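Local coordinates for protein phosphoribosylaminoimidazole carboxylase, ATPase subunit (Thermotoga maritima, PDB 3AX6) that probably uses ATP to join bicarbonate to 5-aminoimidazole ribonucleotide, giving N5-carboxyaminoimidazole ribonucleotide, as an ATP-grasp ligase of purine biosynthesis, at residues A[102-106]-A[117-121]; A[180-186]-A[237-243]. All coordinates share one frame; numbering follows the deposited sequence.

Interaction 1: A[102-106]-A[117-121]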
loop_
_atom_site.group_PDB
_atom_site.type_symbol
_atom_site.label_atom_id
_atom_site.label_comp_id
_atom_site.label_asym_id
_atom_site.label_seq_id
_atom_site.Cartn_x
_atom_site.Cartn_y
_atom_site.Cartn_z
ATOM N N PHE A 102 3.349 18.538 -31.109
ATOM C CA PHE A 102 4.262 19.403 -31.848
ATOM C C PHE A 102 4.929 20.425 -30.935
ATOM O O PHE A 102 6.152 20.572 -30.945
ATOM C CB PHE A 102 3.545 20.126 -32.994
ATOM C CG PHE A 102 4.454 21.020 -33.788
ATOM C CD1 PHE A 102 4.431 22.398 -33.608
ATOM C CD2 PHE A 102 5.373 20.477 -34.678
ATOM C CE1 PHE A 102 5.313 23.219 -34.300
ATOM C CE2 PHE A 102 6.257 21.290 -35.374
ATOM C CZ PHE A 102 6.229 22.663 -35.185
ATOM N N VAL A 103 4.132 21.136 -30.148
ATOM C CA VAL A 103 4.698 22.114 -29.229
ATOM C C VAL A 103 5.644 21.370 -28.283
ATOM O O VAL A 103 6.711 21.879 -27.928
ATOM C CB VAL A 103 3.595 22.837 -28.422
ATOM C CG1 VAL A 103 2.680 23.609 -29.366
ATOM C CG2 VAL A 103 2.792 21.836 -27.637
ATOM N N GLN A 104 5.260 20.154 -27.898
ATOM C CA GLN A 104 6.088 19.336 -27.015
ATOM C C GLN A 104 7.452 19.092 -27.655
ATOM O O GLN A 104 8.482 19.279 -27.014
ATOM C CB GLN A 104 5.402 18.000 -26.716
ATOM C CG GLN A 104 6.299 16.997 -26.002
ATOM C CD GLN A 104 5.573 15.723 -25.624
ATOM O OE1 GLN A 104 6.093 14.622 -25.813
ATOM N NE2 GLN A 104 4.371 15.863 -25.081
ATOM N N LYS A 105 7.453 18.680 -28.922
ATOM C CA LYS A 105 8.697 18.433 -29.657
ATOM C C LYS A 105 9.516 19.722 -29.790
ATOM O O LYS A 105 10.737 19.716 -29.649
ATOM C CB LYS A 105 8.387 17.888 -31.057
ATOM C CG LYS A 105 7.823 16.472 -31.085
ATOM C CD LYS A 105 8.823 15.482 -30.521
ATOM C CE LYS A 105 8.274 14.067 -30.509
ATOM N NZ LYS A 105 9.240 13.120 -29.883
ATOM N N GLU A 106 8.822 20.819 -30.071
ATOM C CA GLU A 106 9.432 22.139 -30.227
ATOM C C GLU A 106 10.128 22.506 -28.912
ATOM O O GLU A 106 11.240 23.028 -28.906
ATOM C CB GLU A 106 8.330 23.161 -30.545
ATOM C CG GLU A 106 8.751 24.417 -31.298
ATOM C CD GLU A 106 8.731 24.242 -32.815
ATOM O OE1 GLU A 106 8.765 25.265 -33.537
ATOM O OE2 GLU A 106 8.687 23.087 -33.284
ATOM N N GLU A 117 14.055 13.738 -35.574
ATOM C CA GLU A 117 13.876 14.897 -36.449
ATOM C C GLU A 117 12.394 14.975 -36.794
ATOM O O GLU A 117 11.788 13.970 -37.144
ATOM C CB GLU A 117 14.666 14.724 -37.744
ATOM C CG GLU A 117 15.574 15.883 -38.083
ATOM C CD GLU A 117 17.009 15.618 -37.681
ATOM O OE1 GLU A 117 17.609 14.657 -38.218
ATOM O OE2 GLU A 117 17.536 16.365 -36.830
ATOM N N TYR A 118 11.810 16.162 -36.708
ATOM C CA TYR A 118 10.391 16.308 -37.007
ATOM C C TYR A 118 10.116 17.546 -37.859
ATOM O O TYR A 118 11.017 18.346 -38.129
ATOM C CB TYR A 118 9.598 16.381 -35.700
ATOM C CG TYR A 118 9.918 17.616 -34.910
ATOM C CD1 TYR A 118 9.043 18.696 -34.895
ATOM C CD2 TYR A 118 11.124 17.732 -34.223
ATOM C CE1 TYR A 118 9.360 19.863 -34.216
ATOM C CE2 TYR A 118 11.449 18.891 -33.543
ATOM C CZ TYR A 118 10.561 19.955 -33.544
ATOM O OH TYR A 118 10.870 21.111 -32.871
ATOM N N LYS A 119 8.863 17.702 -38.264
ATOM C CA LYS A 119 8.460 18.814 -39.113
ATOM C C LYS A 119 6.932 18.938 -39.118
ATOM O O LYS A 119 6.220 17.939 -39.209
ATOM C CB LYS A 119 8.978 18.551 -40.529
ATOM C CG LYS A 119 8.538 19.533 -41.603
ATOM C CD LYS A 119 9.344 20.821 -41.575
ATOM C CE LYS A 119 9.696 21.261 -42.996
ATOM N NZ LYS A 119 8.519 21.226 -43.914
ATOM N N LEU A 120 6.436 20.166 -39.012
ATOM C CA LEU A 120 4.997 20.421 -39.012
ATOM C C LEU A 120 4.466 20.291 -40.438
ATOM O O LEU A 120 5.129 20.715 -41.387
ATOM C CB LEU A 120 4.725 21.834 -38.483
ATOM C CG LEU A 120 3.279 22.331 -38.431
ATOM C CD1 LEU A 120 2.454 21.478 -37.480
ATOM C CD2 LEU A 120 3.276 23.781 -37.984
ATOM N N VAL A 121 3.280 19.708 -40.600
ATOM C CA VAL A 121 2.728 19.562 -41.943
ATOM C C VAL A 121 1.990 20.812 -42.411
ATOM O O VAL A 121 1.044 21.276 -41.769
ATOM C CB VAL A 121 1.763 18.343 -42.071
ATOM C CG1 VAL A 121 2.447 17.085 -41.590
ATOM C CG2 VAL A 121 0.483 18.590 -41.307
#

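Interaction 2: A[180-186]-A[237-243]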
loop_
_atom_site.group_PDB
_atom_site.type_symbol
_atom_site.label_atom_id
_atom_site.label_comp_id
_atom_site.label_asym_id
_atom_site.label_seq_id
_atom_site.Cartn_x
_atom_site.Cartn_y
_atom_site.Cartn_z
ATOM N N VAL A 180 10.848 5.965 -17.576
ATOM C CA VAL A 180 11.418 6.306 -16.281
ATOM C C VAL A 180 10.587 7.385 -15.600
ATOM O O VAL A 180 10.255 8.406 -16.207
ATOM C CB VAL A 180 12.877 6.794 -16.417
ATOM C CG1 VAL A 180 12.953 7.857 -17.467
ATOM C CG2 VAL A 180 13.381 7.337 -15.075
HETATM N N MSE A 181 10.230 7.135 -14.345
HETATM C CA MSE A 181 9.464 8.092 -13.565
HETATM C C MSE A 181 10.461 9.037 -12.907
HETATM O O MSE A 181 11.496 8.603 -12.405
HETATM C CB MSE A 181 8.670 7.390 -12.452
HETATM C CG MSE A 181 7.745 6.266 -12.905
HETATM SE SE MSE A 181 6.426 6.821 -14.187
HETATM C CE MSE A 181 5.490 8.146 -13.139
ATOM N N VAL A 182 10.158 10.328 -12.915
ATOM C CA VAL A 182 11.015 11.306 -12.263
ATOM C C VAL A 182 10.129 12.378 -11.600
ATOM O O VAL A 182 9.235 12.961 -12.218
ATOM C CB VAL A 182 12.046 11.912 -13.263
ATOM C CG1 VAL A 182 11.396 12.193 -14.587
ATOM C CG2 VAL A 182 12.649 13.181 -12.688
ATOM N N ALA A 183 10.351 12.597 -10.311
ATOM C CA ALA A 183 9.559 13.572 -9.580
ATOM C C ALA A 183 10.406 14.782 -9.241
ATOM O O ALA A 183 11.624 14.673 -9.059
ATOM C CB ALA A 183 9.013 12.948 -8.308
ATOM N N ARG A 184 9.755 15.936 -9.152
ATOM C CA ARG A 184 10.449 17.169 -8.829
ATOM C C ARG A 184 9.573 18.075 -7.969
ATOM O O ARG A 184 8.358 18.166 -8.178
ATOM C CB ARG A 184 10.856 17.894 -10.123
ATOM C CG ARG A 184 11.597 19.209 -9.914
ATOM C CD ARG A 184 12.066 19.792 -11.250
ATOM N NE ARG A 184 12.757 21.080 -11.120
ATOM C CZ ARG A 184 12.164 22.228 -10.793
ATOM N NH1 ARG A 184 10.856 22.270 -10.556
ATOM N NH2 ARG A 184 12.878 23.341 -10.719
ATOM N N ASN A 185 10.225 18.727 -7.006
ATOM C CA ASN A 185 9.641 19.683 -6.054
ATOM C C ASN A 185 9.670 21.069 -6.656
ATOM O O ASN A 185 10.332 21.297 -7.661
ATOM C CB ASN A 185 10.507 19.783 -4.798
ATOM C CG ASN A 185 10.048 18.888 -3.715
ATOM O OD1 ASN A 185 10.682 18.798 -2.663
ATOM N ND2 ASN A 185 8.928 18.210 -3.946
ATOM N N GLU A 186 8.985 22.005 -6.012
ATOM C CA GLU A 186 9.019 23.377 -6.478
ATOM C C GLU A 186 10.368 23.930 -6.006
ATOM O O GLU A 186 10.922 24.844 -6.611
ATOM C CB GLU A 186 7.865 24.190 -5.894
ATOM C CG GLU A 186 7.684 25.534 -6.575
ATOM C CD GLU A 186 6.279 26.083 -6.424
ATOM O OE1 GLU A 186 5.964 27.110 -7.060
ATOM O OE2 GLU A 186 5.483 25.487 -5.669
ATOM N N GLY A 237 9.234 21.188 -13.790
ATOM C CA GLY A 237 8.069 20.452 -13.355
ATOM C C GLY A 237 7.941 20.255 -11.863
ATOM O O GLY A 237 8.933 20.205 -11.131
ATOM N N VAL A 238 6.692 20.153 -11.424
ATOM C CA VAL A 238 6.350 19.926 -10.029
ATOM C C VAL A 238 5.377 18.751 -10.019
ATOM O O VAL A 238 4.241 18.864 -10.488
ATOM C CB VAL A 238 5.675 21.164 -9.397
ATOM C CG1 VAL A 238 5.286 20.866 -7.952
ATOM C CG2 VAL A 238 6.618 22.360 -9.459
ATOM N N GLY A 239 5.839 17.623 -9.492
ATOM C CA GLY A 239 5.034 16.413 -9.444
ATOM C C GLY A 239 5.890 15.296 -10.012
ATOM O O GLY A 239 7.098 15.476 -10.193
ATOM N N ILE A 240 5.298 14.138 -10.284
ATOM C CA ILE A 240 6.073 13.042 -10.851
ATOM C C ILE A 240 5.691 12.900 -12.320
ATOM O O ILE A 240 4.525 13.057 -12.689
ATOM C CB ILE A 240 5.842 11.716 -10.077
ATOM C CG1 ILE A 240 6.938 10.712 -10.444
ATOM C CG2 ILE A 240 4.469 11.147 -10.377
ATOM C CD1 ILE A 240 6.889 9.440 -9.616
ATOM N N PHE A 241 6.682 12.616 -13.160
ATOM C CA PHE A 241 6.452 12.500 -14.598
ATOM C C PHE A 241 6.893 11.176 -15.196
ATOM O O PHE A 241 7.876 10.572 -14.752
ATOM C CB PHE A 241 7.176 13.634 -15.338
ATOM C CG PHE A 241 6.750 15.005 -14.915
ATOM C CD1 PHE A 241 7.043 15.479 -13.639
ATOM C CD2 PHE A 241 6.016 15.813 -15.772
ATOM C CE1 PHE A 241 6.607 16.734 -13.223
ATOM C CE2 PHE A 241 5.578 17.072 -15.361
ATOM C CZ PHE A 241 5.873 17.529 -14.087
ATOM N N GLY A 242 6.149 10.740 -16.210
ATOM C CA GLY A 242 6.462 9.515 -16.918
ATOM C C GLY A 242 7.150 9.920 -18.211
ATOM O O GLY A 242 6.537 10.556 -19.067
ATOM N N ILE A 243 8.431 9.583 -18.341
ATOM C CA ILE A 243 9.200 9.927 -19.533
ATOM C C ILE A 243 9.444 8.672 -20.375
ATOM O O ILE A 243 10.184 7.775 -19.970
ATOM C CB ILE A 243 10.573 10.543 -19.162
ATOM C CG1 ILE A 243 10.404 11.666 -18.131
ATOM C CG2 ILE A 243 11.252 11.064 -20.424
ATOM C CD1 ILE A 243 9.504 12.799 -18.570
#

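Interaction 1: A[102-106]-A[117-121]
Tyr118 reaches from its strand to helix 102-106 and meets Phe102, Lys105 and Glu106 there. Its CB already points at the helix. CG lies between the backbone N and the carbonyl carbon (chi1 66°), and the ring reaches the helix with Lys105 against one face. CB of Lys105 is 3.8 Å from the Tyr118 ring centroid and almost on the ring normal, a CH-pi contact. The ring edge meets other groups. CD1 is near the Phe102 ring. CE1 lies 3.6 Å from Phe102 CE2 and also approaches Glu106 OE2, both close to the plane of the tyrosine. The two aromatic rings meet obliquely, their planes 69° apart. At the tip, Tyr118 OH donates a hydrogen bond of 3.0 Å to Glu106 OE2, arriving from above the carboxylate plane.

Strand 118-120 is an outer strand of the four-stranded antiparallel sheet of the ATP-grasp fold. Helix 101-110 starts with Lys101, which binds ADP. The contact sets an edge of this sheet against the helix, near the nucleotide pocket: the side chain of Lys105 is about 7 Å from the bound ADP. With an alanine at Tyr118, Glu106 would probably lose its hydroxyl partner, and a gap is likely to open beside Lys105 CB and the Phe102 ring.

Leu120 adds the other apolar piece. Its CB is 3.5 Å from Phe102 CE2. Its CD1 sits over one face of the Phe102 ring, 4.2 Å from the centroid, in a second CH-pi contact. Phe102 holds CG anti to the backbone N (chi1 -180°), which carries the ring across to Tyr118 and Leu120. Beyond CB, Lys105 leads away from the tyrosine to touch Tyr167 and Glu169 on strand 166-170. Lys119 points the other way and forms salt bridges with Glu130 and Asp127.

Interaction 2: A[180-186]-A[237-243]
Val182 CG1 touches Ile243 CG1 at 3.7 Å on one face of this antiparallel strand pair. Val180 runs alongside the same isoleucine in the same direction. On the other face Ala183 CB meets Ile240 CG1 at 3.7 Å. CD1 of Ile240 reaches CB of Met181, a selenomethionine, whose SE lies over Gly242 CA.

Six backbone hydrogen bonds join the pairs Val180-Ile243, Val182-Phe241 and Arg184-Gly239. The shortest is Phe241 N to Val182 O, 2.7 Å. Gly239 has a positive phi (130°), where a side chain would jam against the preceding carbonyl.

The polar edge is Arg184. Its chain is stretched out as far as NE, and CB, CG and CD all pass close to Gly237 O. NH1 then turns back to donate a hydrogen bond of 2.9 Å to Gly237 O. The oxygen lies near the guanidinium plane, but the donor sits above the carbonyl plane.

These are inner strands of the large antiparallel sheet, in its ATP-grasp part, flanked by strands 190-198 and 253-259. Helix 218-235 packs on the Val182 and Ile243 face, and helix 277-285 on the Ala183 and Ile240 face.

From the N terminus, the chain runs through the parallel sheet that holds strands 3-7 and 65-68 and then reaches helix 101-110. Interaction 1 closes first, over a loop of only ten residues, and sets strand 118-120 against that helix. The chain then builds the rest of the small sheet and enters the large one along strand 174-184. Interaction 2 closes a longer loop of 50 residues, which holds strands 190-198 and 209-212 and helix 218-235. The two loops follow one another and neither nest nor cross. The centres of interaction 1 and interaction 2 are about 23 Å apart, and the two do not touch. The first ties the edge of the small sheet to a helix, and the second joins two inner strands of the large sheet.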